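Local coordinates for Box C/D snoRNA protein 1 (Saccharomyces cerevisiae, PDB 6THL) that is required for the accumulation of box C/D snoRNAs, in snoRNA processing, transport to the nucleolus and ribosome biogenesis, at residues Ile135-His147 / Thr171-His183. Numbering follows the deposited sequence.
Sequences IMDSKKLVELAIH and TEADLPEGYEVLH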
# COMPACT_ATOMS: atom_id res chain seq x y z
N ILE B 135 -7.07 -7.80 22.03
CA ILE B 135 -6.45 -6.58 21.49
C ILE B 135 -7.38 -5.73 20.62
O ILE B 135 -8.03 -6.25 19.71
CB ILE B 135 -5.19 -6.90 20.64
CG1 ILE B 135 -4.03 -7.30 21.55
CG2 ILE B 135 -4.78 -5.70 19.79
CD1 ILE B 135 -2.71 -7.54 20.86
N MET B 136 -7.41 -4.41 20.86
CA MET B 136 -8.42 -3.58 20.21
C MET B 136 -8.07 -2.11 20.07
O MET B 136 -7.82 -1.44 21.07
CB MET B 136 -9.74 -3.72 20.99
CG MET B 136 -10.94 -3.08 20.32
SD MET B 136 -12.48 -4.01 20.57
CE MET B 136 -12.84 -3.84 22.33
N ASP B 137 -8.10 -1.62 18.83
CA ASP B 137 -7.95 -0.18 18.46
C ASP B 137 -8.92 0.73 19.26
O ASP B 137 -9.86 0.24 19.86
CB ASP B 137 -8.24 -0.10 16.95
CG ASP B 137 -7.80 1.21 16.26
OD1 ASP B 137 -7.33 2.18 16.88
OD2 ASP B 137 -7.95 1.24 15.02
N SER B 138 -8.70 2.04 19.28
CA SER B 138 -9.57 2.97 19.99
C SER B 138 -9.79 4.31 19.25
O SER B 138 -8.99 4.73 18.41
CB SER B 138 -9.02 3.25 21.39
OG SER B 138 -9.71 4.32 22.04
N LYS B 139 -10.90 4.96 19.54
CA LYS B 139 -11.18 6.27 18.98
C LYS B 139 -11.48 7.25 20.11
O LYS B 139 -12.03 8.33 19.88
CB LYS B 139 -12.33 6.15 17.99
CG LYS B 139 -12.02 5.11 16.93
CD LYS B 139 -12.83 5.24 15.67
CE LYS B 139 -12.75 3.94 14.89
NZ LYS B 139 -13.45 4.02 13.58
N LYS B 140 -11.07 6.87 21.32
CA LYS B 140 -11.18 7.70 22.49
C LYS B 140 -9.83 8.32 22.64
O LYS B 140 -8.84 7.61 22.81
CB LYS B 140 -11.46 6.85 23.75
CG LYS B 140 -12.75 6.04 23.78
CD LYS B 140 -13.97 6.89 23.54
CE LYS B 140 -15.19 6.00 23.52
NZ LYS B 140 -16.19 6.54 22.57
N LEU B 141 -9.78 9.64 22.60
CA LEU B 141 -8.50 10.35 22.71
C LEU B 141 -8.42 11.10 24.03
O LEU B 141 -9.45 11.49 24.60
CB LEU B 141 -8.31 11.29 21.52
CG LEU B 141 -8.58 10.58 20.18
CD1 LEU B 141 -8.51 11.59 19.05
CD2 LEU B 141 -7.62 9.41 19.93
N VAL B 142 -7.18 11.24 24.53
CA VAL B 142 -6.82 12.18 25.61
C VAL B 142 -5.75 13.14 25.08
O VAL B 142 -4.68 12.74 24.62
CB VAL B 142 -6.30 11.50 26.89
CG1 VAL B 142 -7.46 10.95 27.73
CG2 VAL B 142 -5.29 10.39 26.60
N GLU B 143 -6.10 14.42 25.08
CA GLU B 143 -5.14 15.52 24.98
C GLU B 143 -3.98 15.33 25.95
O GLU B 143 -4.19 14.89 27.06
CB GLU B 143 -5.87 16.80 25.34
CG GLU B 143 -4.99 18.00 25.58
CD GLU B 143 -5.72 19.25 25.20
OE1 GLU B 143 -6.97 19.21 25.21
OE2 GLU B 143 -5.03 20.23 24.87
N LEU B 144 -2.76 15.65 25.54
CA LEU B 144 -1.67 15.55 26.51
C LEU B 144 -0.75 16.75 26.52
O LEU B 144 -0.65 17.49 25.54
CB LEU B 144 -0.92 14.22 26.41
CG LEU B 144 -0.63 13.72 25.03
CD1 LEU B 144 0.36 14.66 24.38
CD2 LEU B 144 -0.08 12.30 25.11
N ALA B 145 -0.12 16.91 27.68
CA ALA B 145 0.50 18.16 28.10
C ALA B 145 1.94 18.05 27.71
O ALA B 145 2.78 17.64 28.49
CB ALA B 145 0.35 18.34 29.61
N ILE B 146 2.21 18.41 26.46
CA ILE B 146 3.46 18.01 25.83
C ILE B 146 4.64 18.77 26.41
O ILE B 146 5.75 18.24 26.45
CB ILE B 146 3.39 18.20 24.31
CG1 ILE B 146 3.63 19.67 23.90
CG2 ILE B 146 2.05 17.68 23.79
CD1 ILE B 146 3.37 19.95 22.44
N HIS B 147 4.39 19.99 26.90
CA HIS B 147 5.43 20.90 27.34
C HIS B 147 5.79 20.74 28.80
O HIS B 147 6.67 21.41 29.31
CB HIS B 147 5.00 22.33 27.05
CG HIS B 147 4.70 22.57 25.61
ND1 HIS B 147 5.64 22.35 24.62
CD2 HIS B 147 3.57 22.97 24.98
CE1 HIS B 147 5.10 22.62 23.44
NE2 HIS B 147 3.84 22.99 23.64
N THR B 171 -7.86 22.58 16.25
CA THR B 171 -9.10 22.35 17.00
C THR B 171 -9.56 20.89 16.91
O THR B 171 -9.10 20.14 16.05
CB THR B 171 -10.24 23.28 16.50
OG1 THR B 171 -10.79 22.81 15.26
CG2 THR B 171 -9.75 24.70 16.31
N GLU B 172 -10.47 20.50 17.80
CA GLU B 172 -11.02 19.15 17.85
C GLU B 172 -11.81 18.81 16.58
O GLU B 172 -11.85 17.67 16.11
CB GLU B 172 -11.98 19.03 19.03
CG GLU B 172 -11.38 19.29 20.42
CD GLU B 172 -12.14 18.56 21.53
OE1 GLU B 172 -13.29 18.11 21.28
OE2 GLU B 172 -11.59 18.41 22.64
N ALA B 173 -12.47 19.82 16.06
CA ALA B 173 -13.34 19.64 14.91
C ALA B 173 -12.57 18.89 13.87
O ALA B 173 -13.02 17.88 13.38
CB ALA B 173 -13.82 20.99 14.35
N ASP B 174 -11.37 19.39 13.60
CA ASP B 174 -10.39 18.80 12.68
C ASP B 174 -9.93 17.34 12.92
O ASP B 174 -9.58 16.68 12.00
CB ASP B 174 -9.16 19.71 12.61
CG ASP B 174 -9.45 21.04 11.92
OD1 ASP B 174 -8.62 21.99 12.12
OD2 ASP B 174 -10.49 21.10 11.18
N LEU B 175 -9.91 16.84 14.15
CA LEU B 175 -9.59 15.43 14.36
C LEU B 175 -10.49 14.57 13.46
O LEU B 175 -11.60 14.95 13.15
CB LEU B 175 -9.81 15.03 15.82
CG LEU B 175 -8.87 15.52 16.92
CD1 LEU B 175 -9.57 15.47 18.28
CD2 LEU B 175 -7.58 14.72 16.96
N PRO B 176 -10.02 13.38 13.05
CA PRO B 176 -10.87 12.52 12.21
C PRO B 176 -12.23 12.20 12.85
O PRO B 176 -12.37 12.29 14.07
CB PRO B 176 -10.04 11.25 12.05
CG PRO B 176 -8.92 11.36 13.03
CD PRO B 176 -8.68 12.81 13.26
N GLU B 177 -13.23 11.85 12.03
CA GLU B 177 -14.60 11.61 12.54
C GLU B 177 -14.67 10.22 13.07
O GLU B 177 -13.99 9.35 12.57
CB GLU B 177 -15.70 11.87 11.47
CG GLU B 177 -16.13 10.73 10.54
CD GLU B 177 -17.28 11.12 9.59
OE1 GLU B 177 -17.87 10.23 8.96
OE2 GLU B 177 -17.61 12.31 9.46
N GLY B 178 -15.48 10.02 14.10
CA GLY B 178 -15.44 8.77 14.88
C GLY B 178 -14.59 8.94 16.13
O GLY B 178 -14.89 8.36 17.16
N TYR B 179 -13.52 9.75 16.03
CA TYR B 179 -12.66 10.07 17.18
C TYR B 179 -13.34 11.07 18.11
O TYR B 179 -13.88 12.08 17.67
CB TYR B 179 -11.27 10.58 16.72
CG TYR B 179 -10.49 9.45 16.12
CD1 TYR B 179 -10.79 9.01 14.85
CD2 TYR B 179 -9.51 8.76 16.85
CE1 TYR B 179 -10.15 7.93 14.30
CE2 TYR B 179 -8.87 7.67 16.30
CZ TYR B 179 -9.21 7.27 15.01
OH TYR B 179 -8.64 6.24 14.36
N GLU B 180 -13.30 10.76 19.40
CA GLU B 180 -13.92 11.59 20.42
C GLU B 180 -12.92 11.81 21.56
O GLU B 180 -12.34 10.85 22.07
CB GLU B 180 -15.15 10.87 20.94
CG GLU B 180 -15.89 11.58 22.06
CD GLU B 180 -16.06 10.70 23.28
OE1 GLU B 180 -16.54 9.54 23.11
OE2 GLU B 180 -15.70 11.16 24.39
N VAL B 181 -12.72 13.07 21.96
CA VAL B 181 -11.79 13.41 23.05
C VAL B 181 -12.49 13.50 24.38
O VAL B 181 -13.56 14.07 24.48
CB VAL B 181 -11.19 14.81 22.87
CG1 VAL B 181 -10.21 15.06 24.01
CG2 VAL B 181 -10.57 14.98 21.47
N LEU B 182 -11.82 12.98 25.41
CA LEU B 182 -12.33 12.93 26.78
C LEU B 182 -11.65 14.00 27.64
O LEU B 182 -10.42 13.98 27.75
CB LEU B 182 -12.01 11.56 27.40
CG LEU B 182 -12.95 10.37 27.12
CD1 LEU B 182 -12.26 9.00 27.25
CD2 LEU B 182 -14.17 10.41 28.05
N HIS B 183 -12.43 14.88 28.26
CA HIS B 183 -11.91 15.87 29.26
C HIS B 183 -12.45 15.62 30.66
O HIS B 183 -12.14 14.60 31.26
CB HIS B 183 -12.29 17.30 28.87
CG HIS B 183 -12.26 17.56 27.40
ND1 HIS B 183 -11.12 17.97 26.74
CD2 HIS B 183 -13.23 17.47 26.45
CE1 HIS B 183 -11.38 18.12 25.46
NE2 HIS B 183 -12.65 17.82 25.25
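Tyr179 meets Lys139 over one ring face and Leu141 at the ring edge. The Lys139 side chain crosses that of Tyr179 at about a right angle and lays CB over the face, offset toward the rim and 4.1 Å from the ring centroid in a CH-pi contact; CG approaches CZ, and the extended chain beyond it brings CD to CE1. At the edge, Leu141 CD2 lies 3.7 Å from Tyr179 CD2, and Leu141 sends CD1 on to Leu175 CD2 at 3.9 Å. With CG anti to the carbonyl carbon (chi1 -49°), the branched end of Leu141 can touch both partners at once. An alanine in place of Tyr179 would probably leave a gap beside Leu141 and take from the Lys139 methylenes the flat surface they rest on.

The two backbones pair as a short parallel ladder, Lys140 with Glu180 and Leu141 with Val181. Glu180 N donates to Lys139 O (2.8 Å), Glu180 O accepts from Leu141 N (2.9 Å), and Leu182 N reaches Leu141 O (2.9 Å). Strand 180-181 thus extends, along 140-143, the mixed sheet of the BCD1 domain, whose strand 122-126 runs antiparallel on the other side of 140-143. Lys140 and Glu180 share the more exposed face, suiting their charges: the Lys140 chain, bent at chi2 and chi4, brings NZ to OE1 in a 3.1 Å salt bridge, nearly in line with the C-O bond. Leu141 and Val181 turn to the buried face.

Further out, a type II turn from Pro176 to Tyr179 leads into the short strand; glycine suits position 178, where a side chain would jam against the preceding carbonyl. Before the other strand, Ser138 OG accepts from Lys140 N in an ST turn and also bonds Thr127 O, while Phe167 packs against Tyr179, Leu141 and Leu175.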